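Local coordinates for protein (CD58) (Homo sapiens, PDB 1CCZ), which binds the adhesion receptor CD2 through an immunoglobulin-like domain, probably supporting contact between T cells and the cells that carry it, at residues F1-G7 with K87-L93; Y10-H16 with S61-L67; V35-E39 with V53-T57. All blocks are in the same frame, centred on the assembly; numbering follows the deposited sequence.

Interaction 1: residues F1-G7 with K87-L93; sequences FSQQIYG and KFFLYVL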
loop_
_atom_site.group_PDB
_atom_site.type_symbol
_atom_site.label_atom_id
_atom_site.label_comp_id
_atom_site.label_asym_id
_atom_site.label_seq_id
_atom_site.Cartn_x
_atom_site.Cartn_y
_atom_site.Cartn_z
ATOM N N PHE A 1 -4.956 6.551 -20.089
ATOM C CA PHE A 1 -5.149 5.639 -18.921
ATOM C C PHE A 1 -4.084 5.878 -17.843
ATOM O O PHE A 1 -2.900 6.092 -18.148
ATOM C CB PHE A 1 -5.110 4.180 -19.395
ATOM C CG PHE A 1 -5.418 3.162 -18.315
ATOM C CD1 PHE A 1 -4.461 2.819 -17.359
ATOM C CD2 PHE A 1 -6.645 2.497 -18.292
ATOM C CE1 PHE A 1 -4.723 1.833 -16.407
ATOM C CE2 PHE A 1 -6.913 1.505 -17.340
ATOM C CZ PHE A 1 -5.950 1.175 -16.401
ATOM N N SER A 2 -4.534 5.855 -16.586
ATOM C CA SER A 2 -3.688 6.048 -15.400
ATOM C C SER A 2 -4.320 5.254 -14.251
ATOM O O SER A 2 -5.544 5.208 -14.125
ATOM C CB SER A 2 -3.616 7.531 -15.029
ATOM O OG SER A 2 -2.356 7.859 -14.482
ATOM N N GLN A 3 -3.508 4.623 -13.418
ATOM C CA GLN A 3 -4.070 3.844 -12.329
ATOM C C GLN A 3 -3.140 3.842 -11.146
ATOM O O GLN A 3 -1.918 3.771 -11.310
ATOM C CB GLN A 3 -4.308 2.416 -12.776
ATOM C CG GLN A 3 -5.750 2.037 -12.855
ATOM C CD GLN A 3 -6.054 0.799 -12.036
ATOM O OE1 GLN A 3 -6.639 0.890 -10.961
ATOM N NE2 GLN A 3 -5.654 -0.371 -12.541
ATOM N N GLN A 4 -3.728 3.935 -9.955
ATOM C CA GLN A 4 -2.962 3.934 -8.716
ATOM C C GLN A 4 -3.007 2.515 -8.183
ATOM O O GLN A 4 -4.092 1.948 -8.022
ATOM C CB GLN A 4 -3.590 4.890 -7.712
ATOM C CG GLN A 4 -3.631 6.318 -8.195
ATOM C CD GLN A 4 -2.356 7.063 -7.864
ATOM O OE1 GLN A 4 -1.612 7.490 -8.759
ATOM N NE2 GLN A 4 -2.093 7.230 -6.567
ATOM N N ILE A 5 -1.838 1.932 -7.931
ATOM C CA ILE A 5 -1.780 0.559 -7.432
ATOM C C ILE A 5 -0.968 0.524 -6.143
ATOM O O ILE A 5 0.094 1.135 -6.040
ATOM C CB ILE A 5 -1.145 -0.411 -8.492
ATOM C CG1 ILE A 5 -1.876 -0.281 -9.834
ATOM C CG2 ILE A 5 -1.245 -1.852 -8.013
ATOM C CD1 ILE A 5 -3.203 -1.004 -9.881
ATOM N N TYR A 6 -1.484 -0.199 -5.159
ATOM C CA TYR A 6 -0.831 -0.306 -3.868
ATOM C C TYR A 6 -0.409 -1.733 -3.580
ATOM O O TYR A 6 -1.244 -2.620 -3.470
ATOM C CB TYR A 6 -1.785 0.213 -2.788
ATOM C CG TYR A 6 -2.212 1.635 -3.068
ATOM C CD1 TYR A 6 -1.356 2.701 -2.780
ATOM C CD2 TYR A 6 -3.428 1.911 -3.700
ATOM C CE1 TYR A 6 -1.684 4.003 -3.123
ATOM C CE2 TYR A 6 -3.772 3.218 -4.050
ATOM C CZ TYR A 6 -2.892 4.264 -3.765
ATOM O OH TYR A 6 -3.193 5.564 -4.151
ATOM N N GLY A 7 0.895 -1.953 -3.473
ATOM C CA GLY A 7 1.373 -3.294 -3.204
ATOM C C GLY A 7 2.097 -3.373 -1.883
ATOM O O GLY A 7 2.439 -2.351 -1.292
ATOM N N LYS A 87 -0.743 3.894 -18.129
ATOM C CA LYS A 87 0.148 4.287 -17.044
ATOM C C LYS A 87 -0.364 3.754 -15.727
ATOM O O LYS A 87 -1.565 3.771 -15.468
ATOM C CB LYS A 87 0.252 5.808 -16.969
ATOM C CG LYS A 87 1.317 6.404 -17.876
ATOM C CD LYS A 87 0.778 7.601 -18.665
ATOM C CE LYS A 87 0.872 8.910 -17.865
ATOM N NZ LYS A 87 -0.372 9.253 -17.066
ATOM N N PHE A 88 0.558 3.260 -14.905
ATOM C CA PHE A 88 0.218 2.718 -13.597
ATOM C C PHE A 88 1.241 3.235 -12.613
ATOM O O PHE A 88 2.440 3.087 -12.864
ATOM C CB PHE A 88 0.306 1.189 -13.591
ATOM C CG PHE A 88 -0.730 0.512 -14.429
ATOM C CD1 PHE A 88 -0.574 0.411 -15.810
ATOM C CD2 PHE A 88 -1.860 -0.041 -13.840
ATOM C CE1 PHE A 88 -1.532 -0.236 -16.593
ATOM C CE2 PHE A 88 -2.829 -0.695 -14.612
ATOM C CZ PHE A 88 -2.665 -0.793 -15.992
ATOM N N PHE A 89 0.808 3.880 -11.526
ATOM C CA PHE A 89 1.795 4.293 -10.532
ATOM C C PHE A 89 1.630 3.341 -9.355
ATOM O O PHE A 89 0.563 3.225 -8.743
ATOM C CB PHE A 89 1.706 5.785 -10.115
ATOM C CG PHE A 89 1.225 6.682 -11.251
ATOM C CD1 PHE A 89 -0.013 6.463 -11.832
ATOM C CD2 PHE A 89 2.057 7.637 -11.830
ATOM C CE1 PHE A 89 -0.399 7.156 -12.961
ATOM C CE2 PHE A 89 1.675 8.332 -12.956
ATOM C CZ PHE A 89 0.449 8.089 -13.526
ATOM N N LEU A 90 2.701 2.601 -9.117
ATOM C CA LEU A 90 2.744 1.602 -8.077
ATOM C C LEU A 90 3.439 2.133 -6.834
ATOM O O LEU A 90 4.538 2.690 -6.913
ATOM C CB LEU A 90 3.491 0.364 -8.594
ATOM C CG LEU A 90 3.907 -0.687 -7.555
ATOM C CD1 LEU A 90 2.665 -1.421 -7.071
ATOM C CD2 LEU A 90 4.925 -1.665 -8.151
ATOM N N TYR A 91 2.779 1.974 -5.690
ATOM C CA TYR A 91 3.366 2.362 -4.414
ATOM C C TYR A 91 3.575 1.042 -3.682
ATOM O O TYR A 91 2.714 0.157 -3.733
ATOM C CB TYR A 91 2.414 3.265 -3.638
ATOM C CG TYR A 91 2.082 4.520 -4.390
ATOM C CD1 TYR A 91 2.958 5.606 -4.379
ATOM C CD2 TYR A 91 0.929 4.602 -5.181
ATOM C CE1 TYR A 91 2.709 6.751 -5.150
ATOM C CE2 TYR A 91 0.662 5.744 -5.962
ATOM C CZ TYR A 91 1.563 6.817 -5.945
ATOM O OH TYR A 91 1.354 7.937 -6.743
ATOM N N VAL A 92 4.730 0.893 -3.039
ATOM C CA VAL A 92 5.047 -0.328 -2.295
ATOM C C VAL A 92 5.075 0.017 -0.805
ATOM O O VAL A 92 5.930 0.778 -0.333
ATOM C CB VAL A 92 6.405 -0.899 -2.715
ATOM C CG1 VAL A 92 6.734 -2.111 -1.869
ATOM C CG2 VAL A 92 6.373 -1.257 -4.212
ATOM N N LEU A 93 4.130 -0.552 -0.069
ATOM C CA LEU A 93 4.006 -0.252 1.339
ATOM C C LEU A 93 4.320 -1.401 2.255
ATOM O O LEU A 93 4.092 -2.571 1.949
ATOM C CB LEU A 93 2.580 0.231 1.639
ATOM C CG LEU A 93 2.148 1.577 1.055
ATOM C CD1 LEU A 93 1.625 1.367 -0.330
ATOM C CD2 LEU A 93 1.069 2.177 1.899
#
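The backbone bond from Phe89 N to Gln3 O, 2.7 Å long, is the shortest polar link between 1-7 and 87-93, and the donor meets the carbonyl nearly head-on. From there the bonding alternates. Ile5 gives its N-H to Phe89 O (2.8 Å) and takes one at its own O from Tyr91 N; Gly7 repeats this with Tyr91 O and Leu93 N, and the last bond, Leu93 N to Gly7 O, is almost straight (2.8 Å, 177°). Residues 1, 3, 5 and 7 thus do the bonding, Phe1 through its O to Lys87 N, while Gln4 and Tyr6 turn their backbone groups away from 87-93.

On the face with Gln4 and Tyr6, the rings of Tyr6 and Tyr91 run side by side in the same direction, planes 18° apart, but slid so far that they barely overlap: their centroids are 5.4 Å apart and Tyr6 CE1 lies 3.4 Å from Tyr91 CD2. Gln4 folds at its second torsion (chi2 -87°), which swings its amide over to Tyr6, where NE2 donates to OH at 3.1 Å. Leu93 CD1 sits at the edge of the Tyr6 ring.

The face with Gln3, Ile5, Phe88 and Leu90 is largely apolar. Ile5 CG1 reaches the edge of the Phe88 ring, 4.0 Å from CD2, and Ile5 CG2 packs on Leu90 CD1. Phe1, poorly ordered, brings CE1 to 3.4 Å from Phe88 CZ, the two rings inclined, neither stacked nor edge-to-face. Val13 and Phe15 on the second sheet lie beneath Ile5 and Leu90. Strand 2-8 forms the outer edge of its sheet, parallel to 86-93 (G) in an otherwise antiparallel array, as in V-set and I-set immunoglobulin domains; with C' and C'' present, the sheet is V-like.

Interaction 2: residues Y10-H16 with S61-L67; sequences YGNVTFH and SLTIYNL. With NAG (2-acetamido-2-deoxy-beta-D-glucopyranose), chain C; NAG (2-acetamido-2-deoxy-beta-D-glucopyranose), chain B.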
loop_
_atom_site.group_PDB
_atom_site.type_symbol
_atom_site.label_atom_id
_atom_site.label_comp_id
_atom_site.label_asym_id
_atom_site.label_seq_id
_atom_site.Cartn_x
_atom_site.Cartn_y
_atom_site.Cartn_z
ATOM N N TYR A 10 7.449 -7.558 -0.473
ATOM C CA TYR A 10 7.511 -9.021 -0.607
ATOM C C TYR A 10 6.267 -9.649 -1.233
ATOM O O TYR A 10 6.255 -10.841 -1.516
ATOM C CB TYR A 10 7.813 -9.692 0.746
ATOM C CG TYR A 10 8.994 -9.081 1.463
ATOM C CD1 TYR A 10 10.113 -8.628 0.748
ATOM C CD2 TYR A 10 8.966 -8.880 2.840
ATOM C CE1 TYR A 10 11.174 -7.974 1.390
ATOM C CE2 TYR A 10 10.016 -8.229 3.494
ATOM C CZ TYR A 10 11.111 -7.772 2.764
ATOM O OH TYR A 10 12.104 -7.064 3.408
ATOM N N GLY A 11 5.222 -8.858 -1.457
ATOM C CA GLY A 11 4.024 -9.393 -2.090
ATOM C C GLY A 11 4.092 -9.196 -3.601
ATOM O O GLY A 11 5.172 -9.039 -4.174
ATOM N N ASN A 12 2.948 -9.190 -4.263
ATOM C CA ASN A 12 2.943 -8.989 -5.702
ATOM C C ASN A 12 1.728 -8.183 -6.122
ATOM O O ASN A 12 0.789 -8.015 -5.350
ATOM C CB ASN A 12 2.927 -10.335 -6.407
ATOM C CG ASN A 12 1.692 -11.134 -6.085
ATOM O OD1 ASN A 12 0.602 -10.782 -6.530
ATOM N ND2 ASN A 12 1.842 -12.202 -5.309
ATOM N N VAL A 13 1.756 -7.673 -7.344
ATOM C CA VAL A 13 0.637 -6.914 -7.869
ATOM C C VAL A 13 0.519 -7.242 -9.339
ATOM O O VAL A 13 1.474 -7.708 -9.958
ATOM C CB VAL A 13 0.846 -5.384 -7.791
ATOM C CG1 VAL A 13 0.704 -4.905 -6.374
ATOM C CG2 VAL A 13 2.206 -5.016 -8.375
ATOM N N THR A 14 -0.659 -6.996 -9.896
ATOM C CA THR A 14 -0.887 -7.212 -11.308
ATOM C C THR A 14 -1.457 -5.921 -11.891
ATOM O O THR A 14 -2.410 -5.363 -11.348
ATOM C CB THR A 14 -1.871 -8.355 -11.537
ATOM O OG1 THR A 14 -1.251 -9.579 -11.143
ATOM C CG2 THR A 14 -2.269 -8.434 -13.008
ATOM N N PHE A 15 -0.838 -5.425 -12.960
ATOM C CA PHE A 15 -1.296 -4.221 -13.637
ATOM C C PHE A 15 -2.243 -4.761 -14.703
ATOM O O PHE A 15 -1.803 -5.254 -15.745
ATOM C CB PHE A 15 -0.122 -3.490 -14.289
ATOM C CG PHE A 15 0.892 -2.936 -13.305
ATOM C CD1 PHE A 15 0.527 -2.598 -12.007
ATOM C CD2 PHE A 15 2.216 -2.752 -13.682
ATOM C CE1 PHE A 15 1.473 -2.083 -11.100
ATOM C CE2 PHE A 15 3.167 -2.241 -12.793
ATOM C CZ PHE A 15 2.797 -1.905 -11.500
ATOM N N HIS A 16 -3.542 -4.702 -14.416
ATOM C CA HIS A 16 -4.561 -5.210 -15.333
ATOM C C HIS A 16 -4.810 -4.283 -16.511
ATOM O O HIS A 16 -5.130 -3.101 -16.342
ATOM C CB HIS A 16 -5.866 -5.461 -14.582
ATOM C CG HIS A 16 -5.766 -6.557 -13.562
ATOM N ND1 HIS A 16 -5.791 -7.892 -13.903
ATOM C CD2 HIS A 16 -5.615 -6.508 -12.216
ATOM C CE1 HIS A 16 -5.660 -8.626 -12.808
ATOM N NE2 HIS A 16 -5.551 -7.809 -11.771
ATOM N N SER A 61 -1.264 -7.891 -19.535
ATOM C CA SER A 61 -1.192 -7.591 -18.097
ATOM C C SER A 61 0.122 -8.063 -17.495
ATOM O O SER A 61 0.566 -9.180 -17.755
ATOM C CB SER A 61 -2.341 -8.278 -17.341
ATOM O OG SER A 61 -3.570 -7.604 -17.529
ATOM N N LEU A 62 0.726 -7.214 -16.667
ATOM C CA LEU A 62 1.995 -7.534 -16.016
ATOM C C LEU A 62 1.821 -7.834 -14.536
ATOM O O LEU A 62 1.131 -7.094 -13.831
ATOM C CB LEU A 62 2.973 -6.361 -16.150
ATOM C CG LEU A 62 4.347 -6.531 -15.497
ATOM C CD1 LEU A 62 5.112 -7.574 -16.274
ATOM C CD2 LEU A 62 5.107 -5.234 -15.498
ATOM N N THR A 63 2.433 -8.923 -14.071
ATOM C CA THR A 63 2.405 -9.270 -12.661
ATOM C C THR A 63 3.850 -9.202 -12.175
ATOM O O THR A 63 4.731 -9.788 -12.788
ATOM C CB THR A 63 1.860 -10.683 -12.415
ATOM O OG1 THR A 63 0.472 -10.715 -12.747
ATOM C CG2 THR A 63 2.006 -11.064 -10.933
ATOM N N ILE A 64 4.092 -8.450 -11.103
ATOM C CA ILE A 64 5.427 -8.320 -10.521
ATOM C C ILE A 64 5.423 -9.038 -9.164
ATOM O O ILE A 64 4.578 -8.761 -8.311
ATOM C CB ILE A 64 5.795 -6.848 -10.283
ATOM C CG1 ILE A 64 5.667 -6.067 -11.584
ATOM C CG2 ILE A 64 7.211 -6.752 -9.725
ATOM C CD1 ILE A 64 5.923 -4.585 -11.445
ATOM N N TYR A 65 6.356 -9.965 -8.968
ATOM C CA TYR A 65 6.427 -10.714 -7.717
ATOM C C TYR A 65 7.517 -10.179 -6.816
ATOM O O TYR A 65 8.417 -9.454 -7.259
ATOM C CB TYR A 65 6.687 -12.201 -7.990
ATOM C CG TYR A 65 5.627 -12.847 -8.845
ATOM C CD1 TYR A 65 4.448 -13.334 -8.278
ATOM C CD2 TYR A 65 5.796 -12.967 -10.232
ATOM C CE1 TYR A 65 3.459 -13.925 -9.063
ATOM C CE2 TYR A 65 4.814 -13.559 -11.033
ATOM C CZ TYR A 65 3.655 -14.033 -10.445
ATOM O OH TYR A 65 2.693 -14.622 -11.227
ATOM N N ASN A 66 7.415 -10.536 -5.538
ATOM C CA ASN A 66 8.392 -10.129 -4.548
ATOM C C ASN A 66 8.758 -8.641 -4.565
ATOM O O ASN A 66 9.928 -8.270 -4.711
ATOM C CB ASN A 66 9.643 -10.976 -4.722
ATOM C CG ASN A 66 10.323 -11.250 -3.414
ATOM O OD1 ASN A 66 9.668 -11.441 -2.380
ATOM N ND2 ASN A 66 11.648 -11.258 -3.451
ATOM N N LEU A 67 7.746 -7.801 -4.380
ATOM C CA LEU A 67 7.916 -6.357 -4.393
ATOM C C LEU A 67 8.939 -5.831 -3.411
ATOM O O LEU A 67 9.076 -6.348 -2.308
ATOM C CB LEU A 67 6.570 -5.676 -4.143
ATOM C CG LEU A 67 5.529 -5.882 -5.249
ATOM C CD1 LEU A 67 4.186 -5.329 -4.819
ATOM C CD2 LEU A 67 6.006 -5.181 -6.513
HETATM C C1 NAG C . 12.408 -11.569 -2.256
HETATM C C2 NAG C . 12.818 -13.067 -2.269
HETATM C C3 NAG C . 14.188 -13.261 -1.591
HETATM C C4 NAG C . 14.411 -12.255 -0.435
HETATM C C5 NAG C . 14.229 -10.787 -0.897
HETATM C C6 NAG C . 15.547 -10.046 -1.038
HETATM C C7 NAG C . 11.150 -14.841 -2.305
HETATM C C8 NAG C . 10.111 -15.649 -1.546
HETATM N N2 NAG C . 11.806 -13.896 -1.623
HETATM O O3 NAG C . 15.224 -13.113 -2.559
HETATM O O4 NAG C . 13.518 -12.534 0.640
HETATM O O5 NAG C . 13.569 -10.721 -2.182
HETATM O O6 NAG C . 15.336 -8.714 -1.481
HETATM O O7 NAG C . 11.351 -15.082 -3.494
HETATM C C1 NAG B . 0.666 -12.942 -4.898
HETATM C C2 NAG B . 1.068 -14.290 -4.304
HETATM C C3 NAG B . -0.154 -15.055 -3.741
HETATM C C4 NAG B . -1.160 -14.156 -2.985
HETATM C C5 NAG B . -1.371 -12.810 -3.685
HETATM C C6 NAG B . -2.161 -11.833 -2.834
HETATM C C7 NAG B . 2.785 -15.765 -5.124
HETATM C C8 NAG B . 3.353 -16.558 -6.289
HETATM N N2 NAG B . 1.676 -15.078 -5.358
HETATM O O3 NAG B . 0.299 -16.076 -2.855
HETATM O O4 NAG B . -2.413 -14.827 -2.889
HETATM O O5 NAG B . -0.103 -12.190 -3.963
HETATM O O6 NAG B . -2.057 -10.510 -3.344
HETATM O O7 NAG B . 3.346 -15.780 -4.027
HETATM O O HOH W 1 -5.327 -10.330 -16.308
#
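Thr14 and Thr63 sit at the tight middle of this contact. Their hydroxyls meet across the strands, OG1 to OG1 at 2.6 Å, and either may be the donor. Both threonines hold OG1 beside the backbone N and opposite the carbonyl carbon (chi1 -68° in each), which brings the two oxygens together at a non-hydrogen-bonded antiparallel pair whose CA atoms are 4.1 Å apart. Turned to the other face, the side chains of Val13 and Leu67 cross at about a right angle, CG1 of the valine 3.8 Å from CD1 of the leucine, and Phe15 sets CE2 against Ile64 CD1 (3.9 Å) while its ring also meets those of Phe88 and Tyr75.

The strands 13-15 and 62-64 are B and E of the immunoglobulin sandwich, and the face carrying Val13, Phe15, Leu62 and Ile64 looks into its core.

Backbone bonding is uneven: Phe15 N reaches Leu62 O at 2.7 Å, but the return bond from Leu62 N to Phe15 O is weak at 3.3 Å. Beyond it the pairing frays toward solvent. A water touches His16 ND1 only weakly, and likewise Ser61 OG, whose stronger partner is Val17 N. At the far end, regular pairing gives way to loops, still tied by Leu67 N to Gly11 O (2.9 Å) and by Tyr10 N to Leu67 O. This end is glycosylated. Asn12 and Asn66 each carry an N-acetylglucosamine on ND2, Thr14 completing the Asn-X-Thr sequon of Asn12. The acetyl C8 of the Asn12 sugar rests 3.8 Å from Tyr65 CE1.

Interaction 3: residues V35-E39 with V53-T57; sequences VAELE and VYLDT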
loop_
_atom_site.group_PDB
_atom_site.type_symbol
_atom_site.label_atom_id
_atom_site.label_comp_id
_atom_site.label_asym_id
_atom_site.label_seq_id
_atom_site.Cartn_x
_atom_site.Cartn_y
_atom_site.Cartn_z
ATOM N N VAL A 35 11.097 -3.213 -18.611
ATOM C CA VAL A 35 10.818 -4.126 -17.518
ATOM C C VAL A 35 10.684 -5.541 -18.093
ATOM O O VAL A 35 11.346 -6.467 -17.658
ATOM C CB VAL A 35 9.485 -3.709 -16.807
ATOM C CG1 VAL A 35 8.936 -4.851 -15.961
ATOM C CG2 VAL A 35 9.717 -2.472 -15.966
ATOM N N ALA A 36 9.821 -5.687 -19.089
ATOM C CA ALA A 36 9.577 -6.976 -19.710
ATOM C C ALA A 36 8.914 -6.719 -21.043
ATOM O O ALA A 36 8.349 -5.641 -21.264
ATOM C CB ALA A 36 8.647 -7.796 -18.844
ATOM N N GLU A 37 8.946 -7.720 -21.916
ATOM C CA GLU A 37 8.345 -7.584 -23.237
ATOM C C GLU A 37 7.966 -8.915 -23.872
ATOM O O GLU A 37 8.459 -9.961 -23.472
ATOM C CB GLU A 37 9.331 -6.860 -24.164
ATOM C CG GLU A 37 10.466 -7.738 -24.590
ATOM C CD GLU A 37 11.606 -6.991 -25.246
ATOM O OE1 GLU A 37 11.683 -5.756 -25.146
ATOM O OE2 GLU A 37 12.448 -7.650 -25.871
ATOM N N LEU A 38 7.041 -8.850 -24.825
ATOM C CA LEU A 38 6.618 -9.979 -25.654
ATOM C C LEU A 38 6.945 -9.349 -27.011
ATOM O O LEU A 38 6.222 -8.474 -27.496
ATOM C CB LEU A 38 5.120 -10.247 -25.556
ATOM C CG LEU A 38 4.678 -11.001 -24.299
ATOM C CD1 LEU A 38 3.169 -11.181 -24.321
ATOM C CD2 LEU A 38 5.379 -12.357 -24.227
ATOM N N GLU A 39 8.069 -9.760 -27.584
ATOM C CA GLU A 39 8.552 -9.215 -28.844
ATOM C C GLU A 39 8.973 -10.314 -29.829
ATOM O O GLU A 39 9.792 -11.167 -29.488
ATOM C CB GLU A 39 9.752 -8.305 -28.554
ATOM C CG GLU A 39 10.268 -7.522 -29.752
ATOM C CD GLU A 39 11.398 -6.594 -29.387
ATOM O OE1 GLU A 39 11.115 -5.504 -28.849
ATOM O OE2 GLU A 39 12.567 -6.957 -29.627
ATOM N N VAL A 53 8.600 -11.625 -12.822
ATOM C CA VAL A 53 7.456 -10.986 -13.474
ATOM C C VAL A 53 6.762 -12.023 -14.366
ATOM O O VAL A 53 7.377 -12.994 -14.801
ATOM C CB VAL A 53 7.857 -9.760 -14.371
ATOM C CG1 VAL A 53 8.544 -8.692 -13.553
ATOM C CG2 VAL A 53 8.747 -10.205 -15.503
ATOM N N TYR A 54 5.470 -11.853 -14.590
ATOM C CA TYR A 54 4.756 -12.729 -15.494
ATOM C C TYR A 54 3.960 -11.811 -16.425
ATOM O O TYR A 54 3.273 -10.891 -15.980
ATOM C CB TYR A 54 3.804 -13.654 -14.773
ATOM C CG TYR A 54 2.787 -14.232 -15.737
ATOM C CD1 TYR A 54 3.187 -15.098 -16.760
ATOM C CD2 TYR A 54 1.429 -13.889 -15.654
ATOM C CE1 TYR A 54 2.268 -15.604 -17.670
ATOM C CE2 TYR A 54 0.509 -14.388 -16.556
ATOM C CZ TYR A 54 0.940 -15.247 -17.562
ATOM O OH TYR A 54 0.039 -15.746 -18.464
ATOM N N LEU A 55 4.041 -12.066 -17.722
ATOM C CA LEU A 55 3.358 -11.229 -18.693
ATOM C C LEU A 55 2.264 -11.988 -19.426
ATOM O O LEU A 55 2.547 -12.928 -20.180
ATOM C CB LEU A 55 4.390 -10.702 -19.691
ATOM C CG LEU A 55 4.027 -9.607 -20.691
ATOM C CD1 LEU A 55 3.110 -8.569 -20.051
ATOM C CD2 LEU A 55 5.316 -8.956 -21.163
ATOM N N ASP A 56 1.016 -11.589 -19.205
ATOM C CA ASP A 56 -0.114 -12.227 -19.878
ATOM C C ASP A 56 -0.023 -11.938 -21.381
ATOM O O ASP A 56 -0.129 -10.798 -21.820
ATOM C CB ASP A 56 -1.438 -11.697 -19.304
ATOM C CG ASP A 56 -2.655 -12.472 -19.807
ATOM O OD1 ASP A 56 -2.508 -13.533 -20.454
ATOM O OD2 ASP A 56 -3.774 -12.009 -19.546
ATOM N N THR A 57 0.169 -12.975 -22.172
ATOM C CA THR A 57 0.312 -12.804 -23.611
ATOM C C THR A 57 -0.970 -12.419 -24.320
ATOM O O THR A 57 -0.945 -12.026 -25.489
ATOM C CB THR A 57 0.801 -14.079 -24.248
ATOM O OG1 THR A 57 -0.208 -15.080 -24.074
ATOM C CG2 THR A 57 2.099 -14.546 -23.585
#
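Leu38 and Leu55 reach for each other tip to tip, Leu38 CG lying 3.8 Å from Leu55 CD2. Leu38 also presses CD1 onto Thr57: 3.4 Å from its CA, tighter than usual for two carbons, and 3.6 Å from its CG2, the two side chains crossing at about a right angle. Further down, Ala36 CB meets Val53 CG2 at 4.1 Å and comes about as near to Leu55 CD2. Leu55 CD2 lies over the Glu37 backbone, between Ala36 CB and Leu38 CG, put there by a first torsion that throws CG away from the backbone N (chi1 -169°).

The segments belong to opposite sheets of the immunoglobulin sandwich, 35-39 to strand C' and 53-55 to strand D, with axes 8.1 Å apart and inclined at 29°. Phe43 of strand 42-45 touches Leu38, Val53 and Leu55, and Trp28 backs Leu55 from strand 26-30. Ahead of Leu38 the chain makes a classic beta bulge, Val35 and Ala36 both facing Trp28. Glu37 leaves its strand on the side away from 53-57 and forms salt bridges with Arg44 and Lys34; Asp56 leaves the chain on the side away from 35-39, its OD2 hydrogen-bonded to Ser59 OG.

Charges are thus settled outside the interface, and the segments meet here through aliphatic packing, mostly leucine, alanine, valine and the threonine methyl, which depends on close fit and on exclusion of water, not on directional bonds.

All three contacts lie in one immunoglobulin sandwich. Interaction 1 builds the edge of the larger sheet, interaction 2 the B-E pair of the smaller one, and interaction 3 bridges the two sheets near their other margin. Interactions 1 and 2, centres 11 Å apart, press together where Gly7 CA meets Val13 CG1 at 3.6 Å and Leu90 CB meets Phe15 CZ at 3.8 Å. Interactions 2 and 3 share a sheet: Thr63 O and Tyr54 N, 2.8 Å apart, probably form a hydrogen bond between E and D. Interactions 1 and 3 do not touch, their nearest atoms being about 9 Å apart. The two sugars sit on the surface, away from the inter-sheet contact, though that on Asn12 touches Tyr65.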